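Local coordinates for protein carbohydrate binding module (Ruminococcus flavefaciens, PDB 4V1K) that probably binds plant cell-wall polysaccharides as a carbohydrate-binding module of a cellulosomal family 9 glycoside hydrolase, at residues A[46-51]-A[122-127]; A[38-43]-A[97-102]; A[14-19]-A[115-120]. One frame throughout, in Å; residues are numbered along the deposited sequence.

Contact 1 (A[46-51]-A[122-127]); sequences VNISAN and FTIDSV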
# COMPACT_ATOMS: atom_id res chain seq x y z
N VAL A 46 -4.00 -3.26 -2.94
CA VAL A 46 -4.38 -1.95 -3.47
C VAL A 46 -5.14 -2.21 -4.79
O VAL A 46 -4.57 -2.74 -5.76
CB VAL A 46 -3.18 -1.04 -3.66
CG1 VAL A 46 -3.62 0.30 -4.24
CG2 VAL A 46 -2.45 -0.85 -2.31
N ASN A 47 -6.41 -1.82 -4.81
CA ASN A 47 -7.28 -2.00 -5.98
C ASN A 47 -7.32 -0.71 -6.77
O ASN A 47 -7.71 0.35 -6.23
CB ASN A 47 -8.67 -2.45 -5.54
CG ASN A 47 -8.63 -3.78 -4.85
OD1 ASN A 47 -8.28 -4.79 -5.46
ND2 ASN A 47 -8.93 -3.80 -3.57
N ILE A 48 -6.92 -0.80 -8.03
CA ILE A 48 -6.83 0.38 -8.88
C ILE A 48 -7.62 0.23 -10.16
O ILE A 48 -7.87 -0.89 -10.62
CB ILE A 48 -5.36 0.77 -9.21
CG1 ILE A 48 -4.66 -0.28 -10.07
CG2 ILE A 48 -4.56 1.04 -7.96
CD1 ILE A 48 -3.30 0.16 -10.61
N SER A 49 -7.99 1.37 -10.75
CA SER A 49 -8.70 1.40 -12.01
C SER A 49 -8.31 2.60 -12.85
O SER A 49 -7.73 3.59 -12.34
CB SER A 49 -10.21 1.34 -11.76
OG SER A 49 -10.72 2.52 -11.17
N ALA A 50 -8.61 2.54 -14.14
CA ALA A 50 -8.21 3.56 -15.08
C ALA A 50 -9.21 3.59 -16.23
O ALA A 50 -10.14 2.75 -16.28
CB ALA A 50 -6.80 3.28 -15.58
N ASN A 51 -9.04 4.55 -17.12
CA ASN A 51 -9.90 4.68 -18.29
C ASN A 51 -9.38 3.93 -19.52
O ASN A 51 -9.96 4.01 -20.60
CB ASN A 51 -10.10 6.16 -18.58
CG ASN A 51 -11.01 6.82 -17.57
OD1 ASN A 51 -11.89 6.18 -17.00
ND2 ASN A 51 -10.80 8.10 -17.31
N PHE A 122 -4.52 7.03 -12.88
CA PHE A 122 -5.32 5.94 -12.31
C PHE A 122 -5.93 6.37 -10.99
O PHE A 122 -5.53 7.38 -10.41
CB PHE A 122 -4.47 4.67 -12.14
CG PHE A 122 -3.38 4.79 -11.09
CD1 PHE A 122 -2.16 5.36 -11.42
CD2 PHE A 122 -3.55 4.33 -9.81
CE1 PHE A 122 -1.15 5.48 -10.49
CE2 PHE A 122 -2.54 4.45 -8.86
CZ PHE A 122 -1.33 5.02 -9.20
N THR A 123 -6.92 5.61 -10.54
CA THR A 123 -7.56 5.84 -9.24
C THR A 123 -7.32 4.67 -8.29
O THR A 123 -7.42 3.49 -8.69
CB THR A 123 -9.09 6.06 -9.42
OG1 THR A 123 -9.32 7.17 -10.29
CG2 THR A 123 -9.76 6.36 -8.07
N ILE A 124 -6.96 5.01 -7.06
CA ILE A 124 -6.91 4.03 -5.95
C ILE A 124 -8.34 3.93 -5.42
O ILE A 124 -8.84 4.82 -4.66
CB ILE A 124 -5.90 4.45 -4.84
CG1 ILE A 124 -4.49 4.53 -5.43
CG2 ILE A 124 -5.94 3.48 -3.65
CD1 ILE A 124 -3.46 5.12 -4.47
N ASP A 125 -9.00 2.84 -5.80
CA ASP A 125 -10.38 2.63 -5.40
C ASP A 125 -10.53 2.11 -3.97
O ASP A 125 -11.46 2.53 -3.25
CB ASP A 125 -11.07 1.68 -6.37
CG ASP A 125 -11.16 2.25 -7.79
OD1 ASP A 125 -11.53 3.42 -7.98
OD2 ASP A 125 -10.89 1.48 -8.73
N SER A 126 -9.66 1.18 -3.59
CA SER A 126 -9.65 0.68 -2.23
C SER A 126 -8.27 0.18 -1.79
O SER A 126 -7.44 -0.15 -2.64
CB SER A 126 -10.71 -0.41 -2.05
OG SER A 126 -10.48 -1.53 -2.86
N VAL A 127 -8.06 0.16 -0.47
CA VAL A 127 -6.89 -0.45 0.15
C VAL A 127 -7.45 -1.43 1.20
O VAL A 127 -8.32 -1.06 1.99
CB VAL A 127 -5.93 0.57 0.78
CG1 VAL A 127 -4.71 -0.16 1.36
CG2 VAL A 127 -5.52 1.64 -0.24
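Residues 46-49 and 122-127 run antiparallel, with Asn47-Ser126 and Ser49-Thr123 as hydrogen-bonded pairs, and a classic beta bulge interrupts the ladder where Asp125 and Ser126 both face Asn47. The single carbonyl oxygen Asn47 O therefore receives two amides, Asp125 N at 2.8 Å and, weakly, Ser126 N at 3.4 Å. The extra residue lets Asp125 lean toward the partner strand, where its OD2 accepts the hydroxyl of Ser49 through the syn lone pair, OG to OD2 2.7 Å. Serine, with its hydroxyl one bond beyond CB and set between backbone N and carbonyl carbon (chi1 70°), is short enough to meet the carboxylate at close range. On this same polar face Asn47 ND2 donates to Ser126 OG at 2.8 Å, and Asn47 OD1 is bonded to Thr89 OG1, so both ends of the amide are fixed. The reverse face is apolar: Ile48 CG2 meets Phe122 CD2 at 3.9 Å, and Val46 CG1 reaches Ile124 CG2 at 4.0 Å, beta-branched and aromatic side chains that fill the sandwich interior. These are the two central strands of a four-stranded sheet, flanked by strands 87-93 and 5-15, while Ile48 and Phe122 also touch Ile117 of strand 116-117.

Contact 2 (A[38-43]-A[97-102]); sequences SEKITE and DISSII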
# COMPACT_ATOMS: atom_id res chain seq x y z
N SER A 38 -3.81 -5.34 18.55
CA SER A 38 -3.73 -6.81 18.77
C SER A 38 -3.63 -7.61 17.47
O SER A 38 -3.26 -8.78 17.48
CB SER A 38 -4.95 -7.31 19.56
OG SER A 38 -6.14 -7.19 18.81
N GLU A 39 -3.93 -6.96 16.35
CA GLU A 39 -4.08 -7.65 15.07
C GLU A 39 -2.76 -7.65 14.25
O GLU A 39 -2.02 -6.70 14.31
CB GLU A 39 -5.29 -7.06 14.32
CG GLU A 39 -6.57 -7.33 15.11
CD GLU A 39 -7.80 -6.66 14.61
OE1 GLU A 39 -7.78 -5.44 14.32
OE2 GLU A 39 -8.82 -7.36 14.57
N LYS A 40 -2.48 -8.76 13.54
CA LYS A 40 -1.27 -8.94 12.71
C LYS A 40 -1.63 -8.89 11.22
O LYS A 40 -2.46 -9.70 10.78
CB LYS A 40 -0.66 -10.32 13.02
CG LYS A 40 0.75 -10.58 12.51
CD LYS A 40 1.83 -10.27 13.57
CE LYS A 40 2.78 -11.45 13.81
NZ LYS A 40 3.84 -11.64 12.78
N ILE A 41 -1.04 -7.98 10.47
CA ILE A 41 -1.33 -7.80 9.04
C ILE A 41 -0.47 -8.81 8.25
O ILE A 41 0.76 -8.82 8.37
CB ILE A 41 -1.05 -6.35 8.59
CG1 ILE A 41 -1.95 -5.36 9.34
CG2 ILE A 41 -1.23 -6.22 7.06
CD1 ILE A 41 -1.46 -3.93 9.24
N THR A 42 -1.13 -9.62 7.43
CA THR A 42 -0.47 -10.62 6.59
C THR A 42 -0.36 -10.21 5.13
O THR A 42 0.54 -10.67 4.41
CB THR A 42 -1.21 -11.97 6.66
OG1 THR A 42 -2.61 -11.79 6.43
CG2 THR A 42 -1.01 -12.60 8.03
N GLU A 43 -1.28 -9.37 4.67
CA GLU A 43 -1.28 -8.95 3.27
C GLU A 43 -1.89 -7.56 3.16
O GLU A 43 -2.85 -7.23 3.90
CB GLU A 43 -2.07 -10.01 2.46
CG GLU A 43 -2.00 -9.96 0.96
CD GLU A 43 -2.68 -11.20 0.34
OE1 GLU A 43 -2.37 -12.36 0.69
OE2 GLU A 43 -3.57 -11.03 -0.49
N ASP A 97 8.70 -10.82 9.78
CA ASP A 97 9.57 -9.90 10.53
C ASP A 97 9.14 -8.44 10.43
O ASP A 97 9.49 -7.67 11.26
CB ASP A 97 11.08 -10.09 10.23
CG ASP A 97 11.51 -9.72 8.78
OD1 ASP A 97 10.66 -9.36 7.92
OD2 ASP A 97 12.74 -9.82 8.51
N ILE A 98 8.38 -8.08 9.42
CA ILE A 98 7.76 -6.74 9.39
C ILE A 98 6.40 -6.74 10.11
O ILE A 98 6.10 -5.82 10.90
CB ILE A 98 7.64 -6.26 7.94
CG1 ILE A 98 9.05 -6.01 7.37
CG2 ILE A 98 6.81 -4.97 7.87
CD1 ILE A 98 9.05 -5.51 5.95
N SER A 99 5.56 -7.74 9.84
CA SER A 99 4.22 -7.75 10.43
C SER A 99 4.27 -7.70 11.97
O SER A 99 3.41 -7.07 12.60
CB SER A 99 3.39 -8.94 9.93
OG SER A 99 3.95 -10.17 10.32
N SER A 100 5.31 -8.29 12.57
CA SER A 100 5.39 -8.31 14.02
C SER A 100 5.68 -6.93 14.65
O SER A 100 5.45 -6.76 15.85
CB SER A 100 6.39 -9.36 14.49
OG SER A 100 7.67 -8.88 14.28
N ILE A 101 6.15 -5.96 13.86
CA ILE A 101 6.54 -4.65 14.38
C ILE A 101 5.84 -3.48 13.68
O ILE A 101 6.16 -2.31 13.96
CB ILE A 101 8.07 -4.43 14.36
CG1 ILE A 101 8.61 -4.59 12.95
CG2 ILE A 101 8.76 -5.34 15.38
CD1 ILE A 101 10.05 -4.15 12.75
N ILE A 102 4.83 -3.75 12.86
CA ILE A 102 4.04 -2.62 12.29
C ILE A 102 3.46 -1.74 13.41
O ILE A 102 2.86 -2.26 14.40
CB ILE A 102 2.94 -3.11 11.31
CG1 ILE A 102 3.60 -3.61 10.02
CG2 ILE A 102 1.92 -2.02 11.00
CD1 ILE A 102 2.67 -4.27 9.01
O HOH W 1 0.49 -4.35 13.81
O HOH W 2 0.89 -6.22 11.74
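Lys40 approaches Ser99 by leaving its backbone with CG trans to the amide nitrogen (chi1 -167°) and then bending at each of its next three torsions, a folded course that lays CD and CE alongside the serine. Ser99 directs its hydroxyl between its own backbone N and carbonyl carbon (chi1 64°), where OG can accept from Lys40 NZ at 2.9 Å and bond to Ser96 O one helical turn back. Both residues are modelled in two conformers, so this bond is probably not permanent. The long, flexible lysine suits this partly exposed edge, where its ammonium also makes a long, weak ion pair with Glu132. Serine suits the inner position because a larger side chain would probably not fit: Ser99 CB stands only 3.1 Å from Ile41 O. The two backbones are also joined by an ordered water, which accepts from Ile41 N at 2.9 Å and donates to Ser99 O at 2.8 Å.

In the beta-sandwich, residues 97-102 lie on the crossover from strand 87-93 of one sheet to strand 109-114 of the other, and the contact seats the short helix 96-99 against the start of strand 41-49. Beside the polar pair, Ile41 CD1 and Ile102 CD1 touch at 4.2 Å, the two side chains crossing at about a right angle. Isoleucine serves both places by reaching out with its long branch: Ile41 also packs on Leu129 and Leu131 of strand 121-131, whereas Ile102 rests on Tyr30 and on Thr63 of strand 55-64 in the facing sheet.

Contact 3 (A[14-19]-A[115-120]); sequences VTYSAL and WWIDCD
Tyr16 lies across the backbone of Trp115 and Trp116 with its hydroxyl at one end of the contact and Asp120 beside its other end. CG lies anti to the backbone nitrogen (chi1 167°), which sends the ring along the facing chain, and OH makes a weak hydrogen bond to Trp115 O at 2.7 Å. Trp116 CA sits over one ring face, 4.3 Å from the Tyr16 centroid, a CH-pi contact. The Trp116 six-membered ring meets the tyrosine obliquely, the planes 70° apart. Nearer the root of the side chain, Tyr16 CB touches Ile117 CG2 at 3.7 Å, and the carboxylate of Asp120 stands almost perpendicular to the phenol, with OD1 at the ring edge, 3.6 Å from CD2. Cutting Tyr16 back to an alanine would probably open a gap beside Trp116 and Ile117 and leave Trp115 O without its weakly bonded hydroxyl.

Asp120 also meets the start of the 3-10 turn 16-18. Its main-chain O accepts Tyr16 N in a straight bond of 2.8 Å, and its carboxylate receives weak bonds from Ser17 N. Ser17 OG is modelled very close to Asp120 OD2, at a length too short to trust in detail. Trp116 NE1 donates in its ring plane to Asp118 OD1 at 3.0 Å, which restrains the indole, and the exposed indole touches a bound 2-hydroxybutane-1,4-diol. An indole steadied in this way, able to stack on a sugar, is consistent with a role in carbohydrate recognition, although the ligand here is only a small polyol.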
# COMPACT_ATOMS: atom_id res chain seq x y z
N VAL A 14 -4.55 9.60 -8.98
CA VAL A 14 -3.10 9.75 -9.06
C VAL A 14 -2.67 9.96 -10.53
O VAL A 14 -3.09 9.22 -11.42
CB VAL A 14 -2.38 8.52 -8.51
CG1 VAL A 14 -0.84 8.71 -8.52
CG2 VAL A 14 -2.81 8.24 -7.09
N THR A 15 -1.83 10.96 -10.77
CA THR A 15 -1.18 11.16 -12.08
C THR A 15 0.31 10.91 -11.84
O THR A 15 0.99 11.74 -11.22
CB THR A 15 -1.43 12.58 -12.62
OG1 THR A 15 -2.86 12.81 -12.76
CG2 THR A 15 -0.75 12.79 -13.97
N TYR A 16 0.82 9.76 -12.29
CA TYR A 16 2.20 9.36 -11.97
C TYR A 16 3.22 10.42 -12.38
O TYR A 16 4.14 10.77 -11.61
CB TYR A 16 2.54 7.97 -12.61
CG TYR A 16 4.03 7.65 -12.60
CD1 TYR A 16 4.68 7.27 -11.44
CD2 TYR A 16 4.79 7.85 -13.73
CE1 TYR A 16 6.06 7.03 -11.43
CE2 TYR A 16 6.15 7.63 -13.73
CZ TYR A 16 6.79 7.23 -12.58
OH TYR A 16 8.15 7.03 -12.63
N SER A 17 3.09 10.92 -13.61
CA SER A 17 4.07 11.89 -14.14
C SER A 17 4.05 13.23 -13.40
O SER A 17 5.02 14.01 -13.49
CB SER A 17 3.83 12.10 -15.65
OG SER A 17 2.52 12.63 -15.88
N ALA A 18 2.98 13.49 -12.63
CA ALA A 18 2.91 14.70 -11.81
C ALA A 18 3.62 14.59 -10.47
O ALA A 18 3.82 15.62 -9.77
CB ALA A 18 1.48 15.13 -11.56
N LEU A 19 3.99 13.37 -10.08
CA LEU A 19 4.63 13.18 -8.78
C LEU A 19 6.11 13.58 -8.86
O LEU A 19 6.86 13.10 -9.69
CB LEU A 19 4.52 11.73 -8.31
CG LEU A 19 3.10 11.14 -8.23
CD1 LEU A 19 3.13 9.62 -8.03
CD2 LEU A 19 2.29 11.85 -7.15
N TRP A 115 6.92 3.36 -8.49
CA TRP A 115 8.16 3.73 -9.20
C TRP A 115 7.93 3.92 -10.71
O TRP A 115 8.63 4.72 -11.35
CB TRP A 115 9.24 2.66 -8.97
CG TRP A 115 9.61 2.30 -7.54
CD1 TRP A 115 10.29 1.15 -7.17
CD2 TRP A 115 9.38 3.02 -6.32
NE1 TRP A 115 10.48 1.11 -5.82
CE2 TRP A 115 9.93 2.24 -5.26
CE3 TRP A 115 8.73 4.23 -5.99
CZ2 TRP A 115 9.90 2.65 -3.91
CZ3 TRP A 115 8.70 4.63 -4.64
CH2 TRP A 115 9.27 3.82 -3.62
N TRP A 116 6.94 3.21 -11.25
CA TRP A 116 6.53 3.32 -12.66
C TRP A 116 5.15 2.75 -12.81
O TRP A 116 4.82 1.79 -12.13
CB TRP A 116 7.46 2.53 -13.56
CG TRP A 116 7.15 2.64 -15.02
CD1 TRP A 116 6.48 1.71 -15.80
CD2 TRP A 116 7.49 3.73 -15.89
NE1 TRP A 116 6.40 2.18 -17.10
CE2 TRP A 116 7.00 3.41 -17.17
CE3 TRP A 116 8.13 4.95 -15.70
CZ2 TRP A 116 7.18 4.26 -18.26
CZ3 TRP A 116 8.29 5.80 -16.79
CH2 TRP A 116 7.82 5.45 -18.05
N ILE A 117 4.34 3.33 -13.68
CA ILE A 117 3.12 2.66 -14.11
C ILE A 117 2.90 3.07 -15.57
O ILE A 117 3.08 4.24 -15.93
CB ILE A 117 1.92 2.97 -13.16
CG1 ILE A 117 0.69 2.12 -13.53
CG2 ILE A 117 1.61 4.46 -13.14
CD1 ILE A 117 -0.36 2.04 -12.44
N ASP A 118 2.53 2.11 -16.43
CA ASP A 118 2.42 2.35 -17.87
C ASP A 118 1.28 3.35 -18.15
O ASP A 118 1.48 4.34 -18.82
CB ASP A 118 2.17 1.05 -18.61
CG ASP A 118 3.43 0.21 -18.86
OD1 ASP A 118 4.56 0.75 -18.95
OD2 ASP A 118 3.28 -1.04 -19.00
N CYS A 119 0.11 3.13 -17.59
CA CYS A 119 -1.01 4.06 -17.72
C CYS A 119 -0.80 5.20 -16.71
O CYS A 119 -0.78 4.96 -15.49
CB CYS A 119 -2.32 3.34 -17.46
SG CYS A 119 -3.77 4.39 -17.50
N ASP A 120 -0.70 6.42 -17.15
CA ASP A 120 -0.21 7.49 -16.24
C ASP A 120 -1.21 7.91 -15.15
O ASP A 120 -0.83 8.26 -14.02
CB ASP A 120 0.18 8.72 -17.07
CG ASP A 120 1.10 9.65 -16.34
OD1 ASP A 120 2.16 9.16 -15.88
OD2 ASP A 120 0.81 10.87 -16.26

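How the contacts relate
Contacts 1 and 3 are neighbours, their centres 13 Å apart: Phe122 O probably accepts a hydrogen bond from Val14 N at 2.8 Å, and Ile117 CD1 packs 3.9 Å from both Ile48 CD1 and Phe122 CD1. Strand 116-117 leads through a short loop into strand 121-131, so the chain passes from contact 3 into contact 1. Contact 2 shares strand 41-49 with contact 1, but its centre is 24 Å away, on the other side of the chain's centre. The bound triol lies about 4 Å from the Trp116 side chain of contact 3 and about 13 Å from that of Phe122, whereas the Ile102 side chain of contact 2 is about 12 Å from the calcium ion.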